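Long-range contacts in probable dipeptidase (PDB 3B40), which probably hydrolyses dipeptides as a metal-dependent peptidase of the membrane dipeptidase (M19) family, built on a TIM-barrel fold: residues D249-Q253 and Y344-V349; L147-D151 and Q197-L202; A15-H19 and I375-A380; T278-L282 and I326-E330. The protein carries 11 engineered substitutions. All coordinates share one frame; numbering follows the deposited sequence.

From the N terminus, helix 9-19 opens the widest loop, which contact 3 closes 356 residues later against helix 375-385; the other three contacts nest inside it. Contact 2 comes first, joining helices 148-155 and 193-205 across 46 residues, and it is complete before contact 1 begins. Contact 1 then ties helix 249-257 to helix 335-349, the helices next to strands 261-265 and 354-357. Within that loop lies contact 4, which brings helix 276-288 against the end of helix 313-328. No two loops cross. Contact 2 lies on the opposite side of the chain's centre from contacts 3 and 4, about 38 and 41 Å from them, centre to centre.

Contact 1: residues D249-Q253 and Y344-V349; sequences DHEMQ and YTVKKV
Met252 and Val349 form the close-packed half of this helix pair. CG1 of Val349 lies 3.9 Å from CB of Met252 and also reaches the backbone O of that residue. Beyond CB, the methionine chain runs between the helices: SD passes CG2 of Thr345 at 4.1 Å, and CE arrives at the edge of the Tyr344 ring, against CE2. Pro237 and Ile262 close over this apolar side, and Thr345 turns its OG1 back to Ala341 O of its own helix.

The other side is polar, and apart from one short bond it is looser. Tyr344 swings its CG anti to the backbone N (chi1 -175°), which carries the ring across to Asp249; there OH donates to OD1 at 2.6 Å, using the syn lone pair of the carboxylate, with ring and carboxylate planes 45° apart. Asp249 OD2 faces Lys348 NZ in a long salt bridge of 3.7 Å, and the exposed lysine is nearer through its CE. Further along, Gln253 bends at chi2 to give a weak hydrogen bond from NE2 to Lys348 O, 2.9 Å long but poorly aligned.

The helix segments cross at -61° with their axes 10.1 Å apart. Strands 261-265 and 354-357 pair in parallel beneath them, Ile262 touching both helices, so this is the packing of two helices on the outer layer of a TIM-type barrel.

Contact 2: residues L147-D151 and Q197-L202; sequences LSQLD and QAVERL
Leu147 and Arg201 share the largest part of this contact. CD2 of Leu147 sits over one face of the guanidinium, offset toward its rim and 3.8 Å from NH2, while CD1 of the same leucine presses on the backbone of Ala198, a tight 3.5 Å from CA. The two methyl branches thus straddle neighbouring parts of the helix, one touching the arginine head and Gln197 CB, the other the alanine.

Asp151 takes the guanidinium at its edge. NH1 of Arg201 donates to OD2 at 2.8 Å in a salt bridge, meeting the oxygen on its syn side but 22° out of the carboxylate plane; the two flat groups are turned 64° from each other. A single N-H therefore makes this bond, and the aliphatic CD of Arg201 also sits in front of both carboxylate oxygens of Asp151. Bends at chi2 and chi3 fold the arginine chain back over the gap, placing its head between Leu147 and Asp151.

Beneath this polar cover, Leu150 points its CD1 at CB of Ala198 and at CD2 of Leu202, both at 3.9 Å, crossing Leu202 at about a right angle. These buried groups lead inward: Leu150 and Leu202 both rest on Phe161 of strand 160-162, and Leu202 also touches Ile209 of strand 208-210. Helices 148-155 and 193-205 are thereby packed together outside two adjacent parallel strands.

Contact 3: residues A15-H19 and I375-A380; sequences AEELH and IRNVTA. With CD (cadmium ion), chain B.
His19 lies alongside the aliphatic part of Arg376, the two side chains running past each other in opposite directions, with CD2 of the ring 3.4 Å from CG of the arginine. The approach to the ring is oblique, as is that of Ile375 CD1 near CE1. At the ring edge, NE2 shares a very short, nearly straight hydrogen bond with Thr379 OG1, 2.5 Å and 172°. The threonine hydroxyl also bonds to Trp396 NE1, and the indole packs edge-to-face with His19, so several contacts fix the imidazole.

On the same helix, Glu16 lays CG over one face of the Arg376 guanidinium, 3.9 Å from NH1. Its carboxylate stays beyond salt-bridge distance and well out of the guanidinium plane, leaving a looser attraction of charges. A bend at chi3 (-61°) turns the arginine head toward Glu16. In its plane, NH1 donates to a water 3.0 Å away, which in turn donates to Glu16 O, linking the arginine to the other helix's backbone.

Ala15 fills the closest approach of the backbones, its CB 3.7 Å from Arg376 O. Farther round the helix, both carboxylate oxygens of Glu17 bind cadmium, a site shared with Glu20. The helix segments cross at 117°, their axes 9.5 Å apart. With Trp396 of helix 389-409 behind the buried His19-Thr379 bond, the crossing joins the N-terminal helix to the C-terminal helices of the TIM-barrel-type M19 fold.

Contact 4: residues T278-L282 and I326-E330; sequences TLDKL and ILEEE
Thr278 OG1 donates to Glu330 OE1 at 2.6 Å, the shorter of the two direct polar bonds here. It reaches the carboxylate on its anti side, 29° out of plane, and the two side chains cross at about a right angle. Glu330 gets there with CG anti to the backbone N (chi1 175°) and a bend at chi2; Ser275 OG, just ahead of the first segment, also bonds to OE1, so this oxygen has two hydroxyl partners.

On the more exposed side, Lys281 NZ makes a salt bridge to Glu329 OE1, 3.2 Å long, with only weak hydrogen-bond character. Between these two pairs sits a water. It donates to Thr278 OG1 and to Ile326 O, 2.6 Å and 2.7 Å away, and accepts from Lys281 NZ at 3.0 Å, joining threonine, lysine and the backbone of the opposite helix.

Packing takes over on the other side of the water. CG2 of Ile326 is the common point, resting 3.8 Å from both Lys281 CB and Leu282 CD2 and 4.0 Å from Thr278 CG2. Leu282 CD1 goes on to meet CD2 of Leu327 more loosely, and Leu274 and Leu294 touch Leu282 from nearby loops.

The chemistry pairs an apolar patch with a water-bridged polar margin that binds the C-terminal part of helix 313-328 and residues 329-330 to helix 276-288; the charge on Lys281 is probably balanced mainly by Glu329, Glu330 OE1 being much farther off and engaged by Thr278 and Ser275.

Contact 1: residues D249-Q253 and Y344-V349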
loop_
_atom_site.group_PDB
_atom_site.type_symbol
_atom_site.label_atom_id
_atom_site.label_comp_id
_atom_site.label_asym_id
_atom_site.label_seq_id
_atom_site.Cartn_x
_atom_site.Cartn_y
_atom_site.Cartn_z
ATOM N N ASP A 249 18.369 1.786 0.025
ATOM C CA ASP A 249 18.866 1.262 -1.282
ATOM C C ASP A 249 19.055 -0.243 -1.237
ATOM O O ASP A 249 18.658 -0.940 -2.167
ATOM C CB ASP A 249 20.191 1.932 -1.676
ATOM C CG ASP A 249 20.033 3.397 -2.029
ATOM O OD1 ASP A 249 18.932 3.995 -1.880
ATOM O OD2 ASP A 249 21.037 3.955 -2.509
ATOM N N HIS A 250 19.608 -0.750 -0.130
ATOM C CA HIS A 250 19.838 -2.194 0.014
ATOM C C HIS A 250 18.540 -3.038 0.014
ATOM O O HIS A 250 18.493 -4.114 -0.569
ATOM C CB HIS A 250 20.679 -2.496 1.255
ATOM C CG HIS A 250 21.011 -3.956 1.396
ATOM N ND1 HIS A 250 20.355 -4.783 2.282
ATOM C CD2 HIS A 250 21.900 -4.738 0.735
ATOM C CE1 HIS A 250 20.824 -6.011 2.163
ATOM N NE2 HIS A 250 21.764 -6.010 1.234
ATOM N N GLU A 251 17.489 -2.544 0.675
ATOM C CA GLU A 251 16.187 -3.226 0.656
ATOM C C GLU A 251 15.629 -3.318 -0.777
ATOM O O GLU A 251 15.138 -4.378 -1.208
ATOM C CB GLU A 251 15.189 -2.508 1.579
ATOM C CG GLU A 251 15.481 -2.743 3.056
ATOM C CD GLU A 251 14.613 -1.914 3.992
ATOM O OE1 GLU A 251 14.661 -0.651 3.958
ATOM O OE2 GLU A 251 13.900 -2.526 4.794
ATOM N N MET A 252 15.734 -2.215 -1.506
ATOM C CA MET A 252 15.407 -2.139 -2.941
ATOM C C MET A 252 16.201 -3.152 -3.769
ATOM O O MET A 252 15.645 -3.834 -4.637
ATOM C CB MET A 252 15.655 -0.709 -3.488
ATOM C CG MET A 252 14.705 0.428 -3.016
ATOM S SD MET A 252 15.110 2.130 -3.680
ATOM C CE MET A 252 15.196 2.886 -2.096
ATOM N N GLN A 253 17.500 -3.280 -3.499
ATOM C CA GLN A 253 18.317 -4.249 -4.245
ATOM C C GLN A 253 17.823 -5.681 -4.018
ATOM O O GLN A 253 17.791 -6.478 -4.941
ATOM C CB GLN A 253 19.790 -4.149 -3.853
ATOM C CG GLN A 253 20.544 -2.957 -4.499
ATOM C CD GLN A 253 20.427 -2.952 -6.026
ATOM O OE1 GLN A 253 20.921 -3.877 -6.701
ATOM N NE2 GLN A 253 19.768 -1.916 -6.573
ATOM N N TYR A 344 14.367 8.199 -8.687
ATOM C CA TYR A 344 15.364 7.632 -7.766
ATOM C C TYR A 344 15.366 6.113 -7.764
ATOM O O TYR A 344 16.424 5.490 -7.751
ATOM C CB TYR A 344 15.147 8.151 -6.340
ATOM C CG TYR A 344 16.228 7.688 -5.384
ATOM C CD1 TYR A 344 17.412 8.414 -5.236
ATOM C CD2 TYR A 344 16.077 6.514 -4.652
ATOM C CE1 TYR A 344 18.412 7.981 -4.369
ATOM C CE2 TYR A 344 17.066 6.052 -3.798
ATOM C CZ TYR A 344 18.247 6.789 -3.665
ATOM O OH TYR A 344 19.218 6.364 -2.798
ATOM N N THR A 345 14.174 5.525 -7.735
ATOM C CA THR A 345 14.022 4.092 -7.629
ATOM C C THR A 345 14.520 3.443 -8.917
ATOM O O THR A 345 15.232 2.433 -8.871
ATOM C CB THR A 345 12.546 3.701 -7.258
ATOM O OG1 THR A 345 12.132 4.474 -6.139
ATOM C CG2 THR A 345 12.434 2.230 -6.846
ATOM N N VAL A 346 14.184 4.061 -10.054
ATOM C CA VAL A 346 14.640 3.607 -11.348
ATOM C C VAL A 346 16.176 3.676 -11.442
ATOM O O VAL A 346 16.793 2.717 -11.887
ATOM C CB VAL A 346 13.950 4.381 -12.510
ATOM C CG1 VAL A 346 14.644 4.117 -13.842
ATOM C CG2 VAL A 346 12.448 4.054 -12.590
ATOM N N LYS A 347 16.790 4.777 -10.999
ATOM C CA LYS A 347 18.257 4.865 -10.904
ATOM C C LYS A 347 18.887 3.690 -10.202
ATOM O O LYS A 347 19.968 3.214 -10.598
ATOM C CB LYS A 347 18.683 6.091 -10.075
ATOM C CG LYS A 347 18.537 7.413 -10.733
ATOM C CD LYS A 347 19.556 7.575 -11.860
ATOM C CE LYS A 347 19.465 8.963 -12.480
ATOM N NZ LYS A 347 20.501 9.044 -13.531
ATOM N N LYS A 348 18.240 3.271 -9.113
ATOM C CA LYS A 348 18.754 2.236 -8.248
ATOM C C LYS A 348 18.487 0.804 -8.774
ATOM O O LYS A 348 19.401 -0.022 -8.786
ATOM C CB LYS A 348 18.242 2.435 -6.806
ATOM C CG LYS A 348 18.755 3.723 -6.121
ATOM C CD LYS A 348 20.266 3.940 -6.332
ATOM C CE LYS A 348 20.735 5.254 -5.719
ATOM N NZ LYS A 348 22.211 5.416 -5.702
ATOM N N VAL A 349 17.257 0.507 -9.219
ATOM C CA VAL A 349 16.933 -0.869 -9.626
ATOM C C VAL A 349 16.666 -1.120 -11.120
ATOM O O VAL A 349 16.600 -2.268 -11.543
ATOM C CB VAL A 349 15.809 -1.485 -8.757
ATOM C CG1 VAL A 349 16.232 -1.454 -7.290
ATOM C CG2 VAL A 349 14.517 -0.680 -8.923
#

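Contact 2: residues L147-D151 and Q197-L202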
loop_
_atom_site.group_PDB
_atom_site.type_symbol
_atom_site.label_atom_id
_atom_site.label_comp_id
_atom_site.label_asym_id
_atom_site.label_seq_id
_atom_site.Cartn_x
_atom_site.Cartn_y
_atom_site.Cartn_z
ATOM N N LEU A 147 -1.463 -21.385 9.650
ATOM C CA LEU A 147 -0.864 -21.321 8.303
ATOM C C LEU A 147 -1.842 -21.721 7.196
ATOM O O LEU A 147 -1.804 -21.174 6.081
ATOM C CB LEU A 147 0.374 -22.239 8.248
ATOM C CG LEU A 147 1.510 -21.956 7.270
ATOM C CD1 LEU A 147 2.072 -20.542 7.420
ATOM C CD2 LEU A 147 2.611 -22.985 7.470
ATOM N N SER A 148 -2.736 -22.662 7.496
ATOM C CA SER A 148 -3.688 -23.109 6.481
ATOM C C SER A 148 -4.664 -21.999 6.089
ATOM O O SER A 148 -5.378 -22.133 5.096
ATOM C CB SER A 148 -4.433 -24.375 6.919
ATOM O OG SER A 148 -5.342 -24.081 7.951
ATOM N N GLN A 149 -4.679 -20.880 6.826
ATOM C CA GLN A 149 -5.500 -19.714 6.395
ATOM C C GLN A 149 -4.989 -19.128 5.069
ATOM O O GLN A 149 -5.751 -18.496 4.327
ATOM C CB GLN A 149 -5.579 -18.604 7.476
ATOM C CG GLN A 149 -6.292 -18.990 8.771
ATOM C CD GLN A 149 -7.765 -19.375 8.571
ATOM O OE1 GLN A 149 -8.533 -18.621 7.997
ATOM N NE2 GLN A 149 -8.144 -20.557 9.026
ATOM N N LEU A 150 -3.708 -19.331 4.767
ATOM C CA LEU A 150 -3.147 -18.902 3.488
ATOM C C LEU A 150 -3.768 -19.699 2.331
ATOM O O LEU A 150 -4.218 -19.118 1.350
ATOM C CB LEU A 150 -1.614 -19.014 3.489
ATOM C CG LEU A 150 -0.869 -18.119 4.488
ATOM C CD1 LEU A 150 0.660 -18.321 4.412
ATOM C CD2 LEU A 150 -1.257 -16.621 4.294
ATOM N N ASP A 151 -3.842 -21.025 2.499
ATOM C CA ASP A 151 -4.434 -21.923 1.514
ATOM C C ASP A 151 -5.903 -21.592 1.262
ATOM O O ASP A 151 -6.355 -21.537 0.118
ATOM C CB ASP A 151 -4.292 -23.388 1.976
ATOM C CG ASP A 151 -2.844 -23.779 2.243
ATOM O OD1 ASP A 151 -2.283 -24.543 1.424
ATOM O OD2 ASP A 151 -2.257 -23.315 3.251
ATOM N N GLN A 197 7.733 -20.144 7.863
ATOM C CA GLN A 197 6.939 -21.176 7.236
ATOM C C GLN A 197 5.902 -20.561 6.280
ATOM O O GLN A 197 5.590 -21.156 5.250
ATOM C CB GLN A 197 6.258 -22.032 8.319
ATOM C CG GLN A 197 7.272 -22.869 9.116
ATOM C CD GLN A 197 6.674 -23.613 10.294
ATOM O OE1 GLN A 197 5.488 -23.913 10.317
ATOM N NE2 GLN A 197 7.521 -23.976 11.251
ATOM N N ALA A 198 5.378 -19.378 6.618
ATOM C CA ALA A 198 4.448 -18.660 5.716
ATOM C C ALA A 198 5.102 -18.320 4.361
ATOM O O ALA A 198 4.451 -18.376 3.329
ATOM C CB ALA A 198 3.902 -17.403 6.388
ATOM N N VAL A 199 6.383 -17.990 4.361
ATOM C CA VAL A 199 7.070 -17.670 3.116
ATOM C C VAL A 199 7.117 -18.879 2.142
ATOM O O VAL A 199 6.843 -18.748 0.940
ATOM C CB VAL A 199 8.513 -17.192 3.367
ATOM C CG1 VAL A 199 9.277 -17.088 2.030
ATOM C CG2 VAL A 199 8.528 -15.838 4.146
ATOM N N GLU A 200 7.509 -20.031 2.675
ATOM C CA GLU A 200 7.446 -21.289 1.924
ATOM C C GLU A 200 6.009 -21.582 1.434
ATOM O O GLU A 200 5.795 -21.946 0.261
ATOM C CB GLU A 200 8.007 -22.456 2.769
ATOM C CG GLU A 200 8.045 -23.838 2.024
ATOM C CD GLU A 200 8.960 -23.887 0.803
ATOM O OE1 GLU A 200 8.747 -24.760 -0.071
ATOM O OE2 GLU A 200 9.918 -23.092 0.709
ATOM N N ARG A 201 5.019 -21.431 2.315
ATOM C CA ARG A 201 3.624 -21.709 1.941
ATOM C C ARG A 201 3.134 -20.801 0.827
ATOM O O ARG A 201 2.477 -21.269 -0.091
ATOM C CB ARG A 201 2.675 -21.658 3.153
ATOM C CG ARG A 201 1.202 -22.031 2.863
ATOM C CD ARG A 201 1.019 -23.451 2.328
ATOM N NE ARG A 201 1.632 -24.440 3.197
ATOM C CZ ARG A 201 1.082 -24.914 4.309
ATOM N NH1 ARG A 201 -0.130 -24.487 4.705
ATOM N NH2 ARG A 201 1.765 -25.811 5.034
ATOM N N LEU A 202 3.495 -19.519 0.893
ATOM C CA LEU A 202 3.110 -18.543 -0.151
ATOM C C LEU A 202 3.778 -18.857 -1.491
ATOM O O LEU A 202 3.154 -18.742 -2.574
ATOM C CB LEU A 202 3.482 -17.114 0.309
ATOM C CG LEU A 202 2.558 -16.645 1.454
ATOM C CD1 LEU A 202 3.056 -15.390 2.131
ATOM C CD2 LEU A 202 1.093 -16.469 1.016
#

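Contact 3: residues A15-H19 and I375-A380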
loop_
_atom_site.group_PDB
_atom_site.type_symbol
_atom_site.label_atom_id
_atom_site.label_comp_id
_atom_site.label_asym_id
_atom_site.label_seq_id
_atom_site.Cartn_x
_atom_site.Cartn_y
_atom_site.Cartn_z
ATOM N N ALA A 15 -0.659 12.116 -23.137
ATOM C CA ALA A 15 -1.009 11.252 -22.000
ATOM C C ALA A 15 -2.337 10.541 -22.303
ATOM O O ALA A 15 -2.460 9.332 -22.110
ATOM C CB ALA A 15 -1.136 12.083 -20.721
ATOM N N GLU A 16 -3.324 11.292 -22.791
ATOM C CA GLU A 16 -4.652 10.705 -23.101
ATOM C C GLU A 16 -4.574 9.670 -24.218
ATOM O O GLU A 16 -5.101 8.566 -24.085
ATOM C CB GLU A 16 -5.690 11.804 -23.390
ATOM C CG GLU A 16 -5.942 12.684 -22.161
ATOM C CD GLU A 16 -6.608 13.999 -22.497
ATOM O OE1 GLU A 16 -6.831 14.294 -23.707
ATOM O OE2 GLU A 16 -6.915 14.733 -21.537
ATOM N N GLU A 17 -3.849 9.986 -25.285
ATOM C CA GLU A 17 -3.673 9.024 -26.380
ATOM C C GLU A 17 -3.065 7.719 -25.903
ATOM O O GLU A 17 -3.487 6.622 -26.326
ATOM C CB GLU A 17 -2.840 9.637 -27.524
ATOM C CG GLU A 17 -3.600 10.655 -28.350
ATOM C CD GLU A 17 -4.828 10.041 -29.075
ATOM O OE1 GLU A 17 -4.766 8.871 -29.532
ATOM O OE2 GLU A 17 -5.872 10.719 -29.176
ATOM N N LEU A 18 -2.087 7.817 -24.999
ATOM C CA LEU A 18 -1.396 6.620 -24.494
ATOM C C LEU A 18 -2.346 5.755 -23.633
ATOM O O LEU A 18 -2.391 4.513 -23.763
ATOM C CB LEU A 18 -0.086 7.028 -23.764
ATOM C CG LEU A 18 0.907 5.961 -23.257
ATOM C CD1 LEU A 18 1.583 5.145 -24.407
ATOM C CD2 LEU A 18 1.943 6.592 -22.320
ATOM N N HIS A 19 -3.146 6.414 -22.803
ATOM C CA HIS A 19 -4.099 5.696 -21.956
ATOM C C HIS A 19 -5.345 5.184 -22.648
ATOM O O HIS A 19 -6.123 4.455 -22.019
ATOM C CB HIS A 19 -4.468 6.503 -20.722
ATOM C CG HIS A 19 -3.377 6.552 -19.705
ATOM N ND1 HIS A 19 -3.152 5.526 -18.809
ATOM C CD2 HIS A 19 -2.441 7.491 -19.447
ATOM C CE1 HIS A 19 -2.130 5.843 -18.033
ATOM N NE2 HIS A 19 -1.678 7.029 -18.399
ATOM N N ILE A 375 -5.106 9.644 -12.945
ATOM C CA ILE A 375 -3.860 8.895 -13.265
ATOM C C ILE A 375 -3.058 9.445 -14.444
ATOM O O ILE A 375 -1.827 9.361 -14.460
ATOM C CB ILE A 375 -4.120 7.371 -13.468
ATOM C CG1 ILE A 375 -4.994 7.103 -14.713
ATOM C CG2 ILE A 375 -4.762 6.780 -12.196
ATOM C CD1 ILE A 375 -4.820 5.659 -15.296
ATOM N N ARG A 376 -3.740 10.027 -15.443
ATOM C CA ARG A 376 -3.037 10.509 -16.623
ATOM C C ARG A 376 -2.168 11.723 -16.309
ATOM O O ARG A 376 -1.251 12.031 -17.053
ATOM C CB ARG A 376 -4.018 10.777 -17.771
ATOM C CG ARG A 376 -4.825 9.505 -18.116
ATOM C CD ARG A 376 -5.900 9.706 -19.156
ATOM N NE ARG A 376 -6.881 10.670 -18.677
ATOM C CZ ARG A 376 -8.047 10.909 -19.250
ATOM N NH1 ARG A 376 -8.412 10.245 -20.352
ATOM N NH2 ARG A 376 -8.835 11.819 -18.724
ATOM N N ASN A 377 -2.497 12.426 -15.225
ATOM C CA ASN A 377 -1.659 13.486 -14.663
ATOM C C ASN A 377 -0.273 12.957 -14.259
ATOM O O ASN A 377 0.718 13.657 -14.436
ATOM C CB ASN A 377 -2.329 14.108 -13.444
ATOM C CG ASN A 377 -3.483 15.025 -13.814
ATOM O OD1 ASN A 377 -3.785 15.219 -15.009
ATOM N ND2 ASN A 377 -4.120 15.625 -12.797
ATOM N N VAL A 378 -0.219 11.728 -13.735
ATOM C CA VAL A 378 1.048 11.081 -13.350
ATOM C C VAL A 378 1.794 10.826 -14.637
ATOM O O VAL A 378 2.990 11.161 -14.763
ATOM C CB VAL A 378 0.829 9.704 -12.586
ATOM C CG1 VAL A 378 2.162 9.063 -12.234
ATOM C CG2 VAL A 378 -0.007 9.895 -11.313
ATOM N N THR A 379 1.077 10.279 -15.623
ATOM C CA THR A 379 1.669 10.055 -16.942
ATOM C C THR A 379 2.207 11.332 -17.608
ATOM O O THR A 379 3.248 11.310 -18.258
ATOM C CB THR A 379 0.691 9.310 -17.872
ATOM O OG1 THR A 379 0.342 8.063 -17.256
ATOM C CG2 THR A 379 1.341 9.037 -19.227
ATOM N N ALA A 380 1.489 12.436 -17.446
ATOM C CA ALA A 380 1.930 13.731 -17.979
ATOM C C ALA A 380 3.266 14.197 -17.377
ATOM O O ALA A 380 4.116 14.747 -18.089
ATOM C CB ALA A 380 0.874 14.771 -17.741
HETATM CD CD CD B . -7.164 8.919 -29.936
HETATM O O HOH W 1 -7.064 8.439 -22.279
#

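Contact 4: residues T278-L282 and I326-E330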
loop_
_atom_site.group_PDB
_atom_site.type_symbol
_atom_site.label_atom_id
_atom_site.label_comp_id
_atom_site.label_asym_id
_atom_site.label_seq_id
_atom_site.Cartn_x
_atom_site.Cartn_y
_atom_site.Cartn_z
ATOM N N THR A 278 5.215 22.874 10.538
ATOM C CA THR A 278 4.510 21.688 11.011
ATOM C C THR A 278 5.330 21.056 12.148
ATOM O O THR A 278 4.776 20.712 13.183
ATOM C CB THR A 278 4.251 20.682 9.857
ATOM O OG1 THR A 278 3.291 21.236 8.942
ATOM C CG2 THR A 278 3.720 19.355 10.375
ATOM N N LEU A 279 6.644 20.926 11.942
ATOM C CA LEU A 279 7.561 20.452 12.988
ATOM C C LEU A 279 7.478 21.282 14.270
ATOM O O LEU A 279 7.427 20.728 15.362
ATOM C CB LEU A 279 9.012 20.382 12.483
ATOM C CG LEU A 279 9.285 19.441 11.293
ATOM C CD1 LEU A 279 10.728 19.525 10.851
ATOM C CD2 LEU A 279 8.902 18.005 11.628
ATOM N N ASP A 280 7.461 22.606 14.127
ATOM C CA ASP A 280 7.253 23.520 15.256
ATOM C C ASP A 280 5.943 23.223 15.991
ATOM O O ASP A 280 5.916 23.094 17.212
ATOM C CB ASP A 280 7.272 24.966 14.767
ATOM C CG ASP A 280 8.662 25.442 14.402
ATOM O OD1 ASP A 280 9.651 24.797 14.814
ATOM O OD2 ASP A 280 8.768 26.476 13.703
ATOM N N LYS A 281 4.863 23.070 15.235
ATOM C CA LYS A 281 3.576 22.676 15.810
ATOM C C LYS A 281 3.655 21.337 16.562
ATOM O O LYS A 281 3.146 21.203 17.689
ATOM C CB LYS A 281 2.516 22.608 14.708
ATOM C CG LYS A 281 2.014 23.975 14.251
ATOM C CD LYS A 281 0.858 23.814 13.283
ATOM C CE LYS A 281 0.876 24.862 12.173
ATOM N NZ LYS A 281 0.114 24.347 10.970
ATOM N N LEU A 282 4.281 20.333 15.940
ATOM C CA LEU A 282 4.417 19.039 16.611
ATOM C C LEU A 282 5.234 19.153 17.891
ATOM O O LEU A 282 4.854 18.580 18.907
ATOM C CB LEU A 282 5.034 17.988 15.691
ATOM C CG LEU A 282 4.157 17.579 14.524
ATOM C CD1 LEU A 282 4.975 16.925 13.446
ATOM C CD2 LEU A 282 2.977 16.685 14.987
ATOM N N ILE A 326 -2.667 18.328 13.101
ATOM C CA ILE A 326 -1.491 19.093 12.693
ATOM C C ILE A 326 -0.935 18.572 11.368
ATOM O O ILE A 326 -0.526 19.365 10.499
ATOM C CB ILE A 326 -0.383 19.059 13.821
ATOM C CG1 ILE A 326 -0.793 19.963 15.007
ATOM C CG2 ILE A 326 0.965 19.469 13.273
ATOM C CD1 ILE A 326 -0.138 19.667 16.348
ATOM N N LEU A 327 -0.920 17.240 11.211
ATOM C CA LEU A 327 -0.440 16.601 9.984
ATOM C C LEU A 327 -1.340 16.955 8.812
ATOM O O LEU A 327 -0.853 17.181 7.687
ATOM C CB LEU A 327 -0.362 15.078 10.148
ATOM C CG LEU A 327 0.713 14.543 11.103
ATOM C CD1 LEU A 327 0.739 13.031 11.060
ATOM C CD2 LEU A 327 2.107 15.091 10.798
ATOM N N GLU A 328 -2.654 17.023 9.083
ATOM C CA GLU A 328 -3.643 17.393 8.075
ATOM C C GLU A 328 -3.381 18.784 7.490
ATOM O O GLU A 328 -3.771 19.050 6.359
ATOM C CB GLU A 328 -5.081 17.265 8.618
ATOM C CG GLU A 328 -5.797 15.968 8.176
ATOM C CD GLU A 328 -6.149 15.010 9.333
ATOM O OE1 GLU A 328 -6.704 15.493 10.356
ATOM O OE2 GLU A 328 -5.903 13.766 9.205
ATOM N N GLU A 329 -2.670 19.639 8.227
ATOM C CA GLU A 329 -2.380 21.014 7.787
ATOM C C GLU A 329 -1.097 21.146 6.966
ATOM O O GLU A 329 -0.829 22.214 6.389
ATOM C CB GLU A 329 -2.271 21.972 8.981
ATOM C CG GLU A 329 -3.516 22.136 9.844
ATOM C CD GLU A 329 -3.244 23.030 11.075
ATOM O OE1 GLU A 329 -3.067 24.261 10.883
ATOM O OE2 GLU A 329 -3.205 22.518 12.228
ATOM N N GLU A 330 -0.272 20.100 6.955
ATOM C CA GLU A 330 0.945 20.117 6.150
ATOM C C GLU A 330 0.540 20.282 4.688
ATOM O O GLU A 330 -0.264 19.481 4.186
ATOM C CB GLU A 330 1.737 18.808 6.334
ATOM C CG GLU A 330 2.986 18.672 5.431
ATOM C CD GLU A 330 4.108 19.657 5.718
ATOM O OE1 GLU A 330 3.933 20.608 6.521
ATOM O OE2 GLU A 330 5.194 19.494 5.120
HETATM O O HOH W 2 0.954 21.558 10.123
#